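Long-range contacts in putative diflavin flavoprotein A 3 (PDB 6H0C), which probably passes electrons from NADH to oxygen, reducing it to water, and is represented by its flavodiiron core without the flavin reductase part: residues S45-A50 against L138-E143; L76-L81 against T103-N108; Q274-G279 against K386-A391. All coordinates share one frame; numbering follows the deposited sequence.

The three contacts sample both halves of a flavodiiron core. Interactions 1 and 2 lie in the metallo-beta-lactamase-like part, with centres about 14 Å apart, and they touch: strands 49-52 and 78-80 are neighbours in one mixed sheet, so that Ile49 O accepts from Tyr78 N at 2.9 Å, while Asp77 OD2 takes Ile49 N at 2.8 Å. Along the chain, interaction 2 is nested within the loop that interaction 1 closes. Interaction 3 belongs to the flavodoxin-like part on the other side of the chain's centre; its nearest atoms are about 18 Å from interaction 2 and about 29 Å from interaction 1.

Interaction 1. Residues S45-A50 against L138-E143; sequences SADKIA and LGRGHE
The guanidinium of Arg140 lies flat against backbone: one face covers Ala46, whose CA sits over the centre of the group, 3.7 Å from CZ, while Asp47 OD1 comes to the edge, near its plane. At the imidazole of His142 the in-plane edge meets Gly139 O of its own turn, and the methyl of Ala46 approaches obliquely. Both flat groups project from a tight beta hairpin, whose type I' turn from Gly139 to His142 links strands 135-137 and 143-148 in the second sheet of the metallo-beta-lactamase-like domain. The hairpin faces the turn between strands 37-45 and 49-52 of the first sheet, so the contact joins two turns across the sandwich.

Arg140 reaches Ala46 through a chain bent at chi2 (130°) and chi3 (85°), which folds the guanidinium back over the neighbouring turn. Its salt bridge to Asp47 is long, NH1 standing 3.7 Å from OD1, and the carboxylate and guanidinium planes are nearly perpendicular, 81° apart, unlike a flat two-pronged pair. The stronger partner is Asp13, which pairs with Arg140 NH2 and also accepts from His142 NE2; Asp162 takes the ring's ND1. Both ring nitrogens of this buried histidine are therefore occupied.

Deeper in, Leu138 supplies the apolar part. Its CD1 meets Ala50 CB at 3.8 Å, and CD2 comes alongside Lys48 CB at 4.1 Å. Gly139 has a positive phi with an extended psi, where a side chain would press on the preceding carbonyl O, and the absence of one lets Asp47 OD2 come within 3.3 Å of Gly139 CA. Leu138 O accepts a backbone hydrogen bond from Lys48 N at 2.9 Å. A water links the two turns, donating to Asp47 OD2 and accepting from Arg140 N at 2.6 Å.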
loop_
_atom_site.group_PDB
_atom_site.type_symbol
_atom_site.label_atom_id
_atom_site.label_comp_id
_atom_site.label_asym_id
_atom_site.label_seq_id
_atom_site.Cartn_x
_atom_site.Cartn_y
_atom_site.Cartn_z
ATOM N N SER A 45 -22.759 -12.871 2.511
ATOM C CA SER A 45 -24.176 -12.632 2.659
ATOM C C SER A 45 -24.792 -13.667 3.587
ATOM O O SER A 45 -25.164 -14.753 3.157
ATOM C CB SER A 45 -24.852 -12.655 1.297
ATOM O OG SER A 45 -26.194 -12.231 1.414
ATOM N N ALA A 46 -24.881 -13.334 4.866
ATOM C CA ALA A 46 -25.460 -14.246 5.845
ATOM C C ALA A 46 -26.666 -13.577 6.460
ATOM O O ALA A 46 -27.451 -12.964 5.738
ATOM C CB ALA A 46 -24.450 -14.615 6.901
ATOM N N ASP A 47 -26.812 -13.678 7.782
ATOM C CA ASP A 47 -27.851 -12.919 8.483
ATOM C C ASP A 47 -27.656 -11.430 8.235
ATOM O O ASP A 47 -28.621 -10.674 8.091
ATOM C CB ASP A 47 -27.837 -13.206 9.980
ATOM C CG ASP A 47 -28.177 -14.644 10.299
ATOM O OD1 ASP A 47 -28.762 -15.336 9.434
ATOM O OD2 ASP A 47 -27.854 -15.078 11.423
ATOM N N LYS A 48 -26.395 -11.013 8.193
ATOM C CA LYS A 48 -26.067 -9.671 7.758
ATOM C C LYS A 48 -25.206 -9.751 6.510
ATOM O O LYS A 48 -24.602 -10.783 6.230
ATOM C CB LYS A 48 -25.380 -8.898 8.876
ATOM C CG LYS A 48 -26.355 -8.582 9.991
ATOM C CD LYS A 48 -25.858 -7.530 10.937
ATOM C CE LYS A 48 -26.998 -7.083 11.817
ATOM N NZ LYS A 48 -28.152 -6.692 10.963
ATOM N N ILE A 49 -25.182 -8.666 5.746
ATOM C CA ILE A 49 -24.484 -8.644 4.469
ATOM C C ILE A 49 -23.340 -7.651 4.513
ATOM O O ILE A 49 -23.539 -6.480 4.843
ATOM C CB ILE A 49 -25.433 -8.281 3.319
ATOM C CG1 ILE A 49 -26.575 -9.299 3.254
ATOM C CG2 ILE A 49 -24.671 -8.203 2.004
ATOM C CD1 ILE A 49 -27.604 -8.991 2.203
ATOM N N ALA A 50 -22.142 -8.127 4.186
ATOM C CA ALA A 50 -20.948 -7.281 4.209
ATOM C C ALA A 50 -20.244 -7.325 2.869
ATOM O O ALA A 50 -20.099 -8.394 2.268
ATOM C CB ALA A 50 -19.996 -7.712 5.314
ATOM N N LEU A 138 -21.740 -11.685 11.466
ATOM C CA LEU A 138 -22.666 -11.606 10.335
ATOM C C LEU A 138 -23.728 -12.697 10.420
ATOM O O LEU A 138 -24.589 -12.805 9.550
ATOM C CB LEU A 138 -21.919 -11.723 9.002
ATOM C CG LEU A 138 -20.810 -10.694 8.765
ATOM C CD1 LEU A 138 -20.176 -10.845 7.378
ATOM C CD2 LEU A 138 -21.334 -9.277 8.980
ATOM N N GLY A 139 -23.652 -13.508 11.470
ATOM C CA GLY A 139 -24.547 -14.639 11.632
ATOM C C GLY A 139 -24.020 -15.870 10.917
ATOM O O GLY A 139 -23.088 -15.776 10.115
ATOM N N ARG A 140 -24.601 -17.029 11.221
ATOM C CA ARG A 140 -24.275 -18.263 10.512
ATOM C C ARG A 140 -22.800 -18.660 10.647
ATOM O O ARG A 140 -22.239 -19.320 9.764
ATOM C CB ARG A 140 -24.661 -18.132 9.032
ATOM C CG ARG A 140 -26.062 -18.645 8.729
ATOM C CD ARG A 140 -26.913 -17.658 7.943
ATOM N NE ARG A 140 -26.685 -17.756 6.509
ATOM C CZ ARG A 140 -27.518 -17.284 5.588
ATOM N NH1 ARG A 140 -28.648 -16.691 5.947
ATOM N NH2 ARG A 140 -27.219 -17.408 4.304
ATOM N N GLY A 141 -22.181 -18.269 11.760
ATOM C CA GLY A 141 -20.813 -18.660 12.052
ATOM C C GLY A 141 -19.753 -17.705 11.521
ATOM O O GLY A 141 -18.564 -17.879 11.804
ATOM N N HIS A 142 -20.176 -16.706 10.743
ATOM C CA HIS A 142 -19.256 -15.699 10.220
ATOM C C HIS A 142 -19.010 -14.625 11.275
ATOM O O HIS A 142 -19.431 -13.471 11.111
ATOM C CB HIS A 142 -19.802 -15.052 8.936
ATOM C CG HIS A 142 -20.111 -16.028 7.837
ATOM N ND1 HIS A 142 -19.179 -16.415 6.897
ATOM C CD2 HIS A 142 -21.256 -16.688 7.528
ATOM C CE1 HIS A 142 -19.734 -17.274 6.057
ATOM N NE2 HIS A 142 -20.992 -17.455 6.418
ATOM N N GLU A 143 -18.356 -14.997 12.372
ATOM C CA GLU A 143 -17.981 -13.985 13.346
ATOM C C GLU A 143 -16.574 -13.524 13.034
ATOM O O GLU A 143 -15.592 -14.163 13.412
ATOM C CB GLU A 143 -18.077 -14.478 14.787
ATOM C CG GLU A 143 -17.967 -13.304 15.759
ATOM C CD GLU A 143 -18.151 -13.693 17.207
ATOM O OE1 GLU A 143 -18.345 -14.898 17.481
ATOM O OE2 GLU A 143 -18.101 -12.788 18.073
HETATM O O HOH W 1 -26.659 -17.503 12.732
#

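Interaction 2. Residues L76-L81 against T103-N108; sequences LDYVIL and TIICSN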
loop_
_atom_site.group_PDB
_atom_site.type_symbol
_atom_site.label_atom_id
_atom_site.label_comp_id
_atom_site.label_asym_id
_atom_site.label_seq_id
_atom_site.Cartn_x
_atom_site.Cartn_y
_atom_site.Cartn_z
ATOM N N LEU A 76 -27.570 -3.993 1.960
ATOM C CA LEU A 76 -26.175 -3.987 2.376
ATOM C C LEU A 76 -26.018 -3.448 3.798
ATOM O O LEU A 76 -26.284 -2.278 4.058
ATOM C CB LEU A 76 -25.339 -3.154 1.406
ATOM C CG LEU A 76 -23.831 -3.326 1.535
ATOM C CD1 LEU A 76 -23.445 -4.784 1.293
ATOM C CD2 LEU A 76 -23.141 -2.413 0.544
ATOM N N ASP A 77 -25.578 -4.302 4.716
ATOM C CA ASP A 77 -25.391 -3.891 6.104
ATOM C C ASP A 77 -24.045 -3.221 6.350
ATOM O O ASP A 77 -23.963 -2.239 7.099
ATOM C CB ASP A 77 -25.525 -5.089 7.044
ATOM C CG ASP A 77 -26.927 -5.655 7.064
ATOM O OD1 ASP A 77 -27.834 -4.962 7.568
ATOM O OD2 ASP A 77 -27.123 -6.793 6.587
ATOM N N TYR A 78 -22.989 -3.758 5.735
ATOM C CA TYR A 78 -21.635 -3.292 6.027
ATOM C C TYR A 78 -20.782 -3.115 4.797
ATOM O O TYR A 78 -20.854 -3.916 3.855
ATOM C CB TYR A 78 -20.920 -4.258 6.975
ATOM C CG TYR A 78 -21.608 -4.411 8.309
ATOM C CD1 TYR A 78 -21.563 -3.392 9.259
ATOM C CD2 TYR A 78 -22.297 -5.577 8.622
ATOM C CE1 TYR A 78 -22.193 -3.528 10.479
ATOM C CE2 TYR A 78 -22.928 -5.721 9.838
ATOM C CZ TYR A 78 -22.871 -4.695 10.762
ATOM O OH TYR A 78 -23.495 -4.842 11.977
ATOM N N VAL A 79 -19.964 -2.065 4.818
ATOM C CA VAL A 79 -18.872 -1.952 3.867
ATOM C C VAL A 79 -17.545 -1.970 4.636
ATOM O O VAL A 79 -17.241 -1.065 5.422
ATOM C CB VAL A 79 -18.995 -0.693 2.987
ATOM C CG1 VAL A 79 -17.813 -0.618 2.024
ATOM C CG2 VAL A 79 -20.292 -0.735 2.207
ATOM N N ILE A 80 -16.772 -3.030 4.415
ATOM C CA ILE A 80 -15.535 -3.244 5.141
ATOM C C ILE A 80 -14.354 -2.819 4.271
ATOM O O ILE A 80 -14.230 -3.263 3.122
ATOM C CB ILE A 80 -15.396 -4.724 5.566
ATOM C CG1 ILE A 80 -16.602 -5.144 6.401
ATOM C CG2 ILE A 80 -14.115 -4.946 6.353
ATOM C CD1 ILE A 80 -16.534 -6.585 6.877
ATOM N N LEU A 81 -13.502 -1.945 4.805
ATOM C CA LEU A 81 -12.372 -1.426 4.034
ATOM C C LEU A 81 -11.056 -1.981 4.561
ATOM O O LEU A 81 -10.724 -1.783 5.736
ATOM C CB LEU A 81 -12.338 0.106 4.073
ATOM C CG LEU A 81 -13.607 0.813 3.622
ATOM C CD1 LEU A 81 -13.512 2.306 3.870
ATOM C CD2 LEU A 81 -13.843 0.521 2.156
ATOM N N THR A 103 -23.165 0.588 7.244
ATOM C CA THR A 103 -22.142 1.116 8.137
ATOM C C THR A 103 -20.743 0.822 7.599
ATOM O O THR A 103 -20.466 -0.284 7.128
ATOM C CB THR A 103 -22.272 0.522 9.535
ATOM O OG1 THR A 103 -23.537 0.900 10.080
ATOM C CG2 THR A 103 -21.170 1.041 10.436
ATOM N N ILE A 104 -19.862 1.816 7.661
ATOM C CA ILE A 104 -18.486 1.609 7.244
ATOM C C ILE A 104 -17.680 0.942 8.360
ATOM O O ILE A 104 -17.717 1.370 9.514
ATOM C CB ILE A 104 -17.811 2.930 6.844
ATOM C CG1 ILE A 104 -18.494 3.520 5.607
ATOM C CG2 ILE A 104 -16.316 2.704 6.594
ATOM C CD1 ILE A 104 -18.548 5.042 5.587
ATOM N N ILE A 105 -16.959 -0.114 8.002
ATOM C CA ILE A 105 -16.092 -0.829 8.929
ATOM C C ILE A 105 -14.630 -0.666 8.510
ATOM O O ILE A 105 -14.264 -1.014 7.380
ATOM C CB ILE A 105 -16.434 -2.334 8.970
ATOM C CG1 ILE A 105 -17.910 -2.540 9.306
ATOM C CG2 ILE A 105 -15.522 -3.059 9.944
ATOM C CD1 ILE A 105 -18.312 -1.963 10.647
ATOM N N CYS A 106 -13.792 -0.152 9.406
ATOM C CA CYS A 106 -12.392 0.087 9.051
ATOM C C CYS A 106 -11.504 0.355 10.267
ATOM O O CYS A 106 -11.982 0.441 11.393
ATOM C CB CYS A 106 -12.299 1.262 8.070
ATOM S SG CYS A 106 -12.786 2.860 8.777
ATOM N N SER A 107 -10.206 0.492 10.032
ATOM C CA SER A 107 -9.272 0.767 11.112
ATOM C C SER A 107 -9.339 2.231 11.526
ATOM O O SER A 107 -9.969 3.060 10.862
ATOM C CB SER A 107 -7.848 0.417 10.694
ATOM O OG SER A 107 -7.325 1.440 9.864
ATOM N N ASN A 108 -8.679 2.552 12.627
ATOM C CA ASN A 108 -8.711 3.914 13.126
ATOM C C ASN A 108 -8.001 4.899 12.199
ATOM O O ASN A 108 -8.539 5.977 11.921
ATOM C CB ASN A 108 -8.107 3.986 14.521
ATOM C CG ASN A 108 -8.311 5.331 15.154
ATOM O OD1 ASN A 108 -9.418 5.658 15.573
ATOM N ND2 ASN A 108 -7.254 6.135 15.207
HETATM O O HOH W 2 -25.764 -1.231 9.460
HETATM O O HOH W 3 -9.221 -0.050 7.390
#
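Strands 78-80 and 103-106, joined by helix 86-98, are the two parallel strands of a beta-alpha-beta unit in the metallo-beta-lactamase-like domain. Their ladder consists of four hydrogen bonds: Thr103 N to Asp77 O, Val79 N to Thr103 O, Ile105 N to Val79 O and Leu81 N to Ile105 O. The donors alternate between the strands, as parallel pairing requires. The last bond, 2.8 Å between Leu81 N and Ile105 O, runs almost straight out from the carbonyl (C=O...N 177°), whereas the other three donors are tilted about 30° from their carbonyl planes.

On the face carrying Tyr78, Ile80, Thr103 and Ile105, Ile105 touches both Tyr78 and Ile80. Its CG1 stands beside the backbone N (chi1 -55°), and from there it reaches Tyr78 CD1 at 3.8 Å, while Ile105 CB packs against Ile80 CG1, also at 3.8 Å. Tyr78 and Thr103 run side by side in the same direction, Tyr78 CD1 lying 4.0 Å from Thr103 CB. The other face carries Val79 and Ile104 and is covered by helix 86-98 through Leu92 and Leu96; beside it, Leu81 CD1 touches Ile104 CG2 at 3.9 Å.

Waters extend the pairing at both ends. One bridges Asp77 O and Thr103 OG1; the other donates to Leu81 O and accepts from Ser107 N, just where Ser107 OG caps helix 108-117 through Ala110 N. Parallel neighbours, with their connecting helix packed over one face, are the mark of a classic beta-alpha-beta crossover.

Interaction 3. Residues Q274-G279 against K386-A391; sequences QAIARG and KMCEEA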
loop_
_atom_site.group_PDB
_atom_site.type_symbol
_atom_site.label_atom_id
_atom_site.label_comp_id
_atom_site.label_asym_id
_atom_site.label_seq_id
_atom_site.Cartn_x
_atom_site.Cartn_y
_atom_site.Cartn_z
ATOM N N GLN A 274 8.135 5.147 -4.466
ATOM C CA GLN A 274 8.136 3.688 -4.590
ATOM C C GLN A 274 9.139 3.280 -5.661
ATOM O O GLN A 274 9.823 2.256 -5.527
ATOM C CB GLN A 274 6.744 3.138 -4.917
ATOM C CG GLN A 274 5.606 3.758 -4.097
ATOM C CD GLN A 274 5.893 3.838 -2.596
ATOM O OE1 GLN A 274 6.534 2.961 -2.014
ATOM N NE2 GLN A 274 5.409 4.901 -1.966
ATOM N N ALA A 275 9.248 4.098 -6.706
ATOM C CA ALA A 275 10.204 3.826 -7.784
ATOM C C ALA A 275 11.645 3.912 -7.283
ATOM O O ALA A 275 12.464 3.029 -7.557
ATOM C CB ALA A 275 9.990 4.782 -8.943
ATOM N N ILE A 276 11.956 4.972 -6.547
ATOM C CA ILE A 276 13.290 5.116 -5.965
ATOM C C ILE A 276 13.615 3.963 -5.005
ATOM O O ILE A 276 14.711 3.400 -5.049
ATOM C CB ILE A 276 13.436 6.464 -5.234
ATOM C CG1 ILE A 276 13.347 7.611 -6.250
ATOM C CG2 ILE A 276 14.742 6.520 -4.448
ATOM C CD1 ILE A 276 13.249 8.977 -5.620
ATOM N N ALA A 277 12.661 3.599 -4.154
ATOM C CA ALA A 277 12.878 2.507 -3.215
ATOM C C ALA A 277 13.230 1.203 -3.938
ATOM O O ALA A 277 14.112 0.464 -3.513
ATOM C CB ALA A 277 11.648 2.306 -2.336
ATOM N N ARG A 278 12.529 0.924 -5.026
ATOM C CA ARG A 278 12.750 -0.312 -5.759
ATOM C C ARG A 278 14.158 -0.325 -6.370
ATOM O O ARG A 278 14.826 -1.366 -6.403
ATOM C CB ARG A 278 11.661 -0.487 -6.821
ATOM C CG ARG A 278 11.968 -1.490 -7.924
ATOM C CD ARG A 278 12.170 -2.909 -7.422
ATOM N NE ARG A 278 12.294 -3.800 -8.574
ATOM C CZ ARG A 278 12.678 -5.071 -8.516
ATOM N NH1 ARG A 278 12.997 -5.619 -7.351
ATOM N NH2 ARG A 278 12.749 -5.787 -9.633
ATOM N N GLY A 279 14.619 0.835 -6.827
ATOM C CA GLY A 279 15.978 0.951 -7.327
ATOM C C GLY A 279 16.998 0.631 -6.244
ATOM O O GLY A 279 18.029 0.007 -6.512
ATOM N N LYS A 386 11.469 4.938 -14.474
ATOM C CA LYS A 386 12.733 4.265 -14.757
ATOM C C LYS A 386 13.907 5.125 -14.312
ATOM O O LYS A 386 14.905 4.616 -13.799
ATOM C CB LYS A 386 12.848 3.927 -16.243
ATOM C CG LYS A 386 11.705 3.068 -16.765
ATOM C CD LYS A 386 11.612 1.740 -16.023
ATOM C CE LYS A 386 12.791 0.837 -16.354
ATOM N NZ LYS A 386 12.701 -0.468 -15.648
ATOM N N MET A 387 13.774 6.433 -14.505
ATOM C CA MET A 387 14.787 7.384 -14.052
ATOM C C MET A 387 14.912 7.354 -12.526
ATOM O O MET A 387 16.014 7.277 -11.989
ATOM C CB MET A 387 14.454 8.798 -14.546
ATOM C CG MET A 387 15.342 9.891 -13.967
ATOM S SD MET A 387 14.752 10.567 -12.396
ATOM C CE MET A 387 13.453 11.686 -12.928
ATOM N N CYS A 388 13.780 7.402 -11.830
ATOM C CA CYS A 388 13.783 7.318 -10.370
ATOM C C CYS A 388 14.376 5.996 -9.869
ATOM O O CYS A 388 15.164 5.972 -8.919
ATOM C CB CYS A 388 12.363 7.493 -9.824
ATOM S SG CYS A 388 11.718 9.165 -10.017
ATOM N N GLU A 389 13.982 4.900 -10.506
ATOM C CA GLU A 389 14.508 3.592 -10.159
ATOM C C GLU A 389 16.024 3.612 -10.315
ATOM O O GLU A 389 16.751 3.118 -9.455
ATOM C CB GLU A 389 13.861 2.508 -11.035
ATOM C CG GLU A 389 14.320 1.087 -10.749
ATOM C CD GLU A 389 13.513 0.038 -11.511
ATOM O OE1 GLU A 389 13.690 -1.167 -11.243
ATOM O OE2 GLU A 389 12.700 0.414 -12.381
ATOM N N GLU A 390 16.496 4.223 -11.402
ATOM C CA GLU A 390 17.926 4.265 -11.693
ATOM C C GLU A 390 18.662 5.126 -10.678
ATOM O O GLU A 390 19.777 4.805 -10.273
ATOM C CB GLU A 390 18.176 4.787 -13.107
ATOM C CG GLU A 390 19.567 4.486 -13.607
ATOM C CD GLU A 390 19.841 2.994 -13.673
ATOM O OE1 GLU A 390 20.980 2.580 -13.358
ATOM O OE2 GLU A 390 18.913 2.238 -14.044
ATOM N N ALA A 391 18.031 6.223 -10.265
ATOM C CA ALA A 391 18.585 7.078 -9.215
ATOM C C ALA A 391 18.737 6.307 -7.898
ATOM O O ALA A 391 19.753 6.433 -7.207
ATOM C CB ALA A 391 17.710 8.310 -9.012
HETATM O O HOH W 4 11.764 -2.957 -11.735
#
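Glu389 leaves its helix with chi1 at -179° and an extended chain, passes over Gly279, which its CG touches, and sets its carboxylate beside Arg278. Arg278 starts the same way (chi1 163°) but bends at chi2 (62°), so the two chains run side by side, Glu389 OE1 lying 3.8 Å from Arg278 CG. The charged ends stop short of a salt bridge; a water donates to Glu389 OE1 at 2.7 Å and weakly accepts from Arg278 NE, at the edge of the guanidinium. The direct salt bridge of OE1 is to Lys282, while OE2 has a weak one with Lys386.

Beside this polar cluster, helices 268-281 and 382-404 of the flavodoxin-like fold pass closely, the axes of their short segments 6.6 Å apart at closest. Gly279 makes this possible: its CA comes within 3.1 Å of Glu389 O, a CA-H...O contact, and Glu389 CA in turn meets Ala275 O at 3.4 Å. Cys388 CB lies against Ala275 CB and Ile276 CG1, each at 3.7 Å. Small residues thus let the backbones come close enough for CA-H...O contacts, while a carboxylate flanked by Lys282, Lys386 and Arg278 would probably remain ionised.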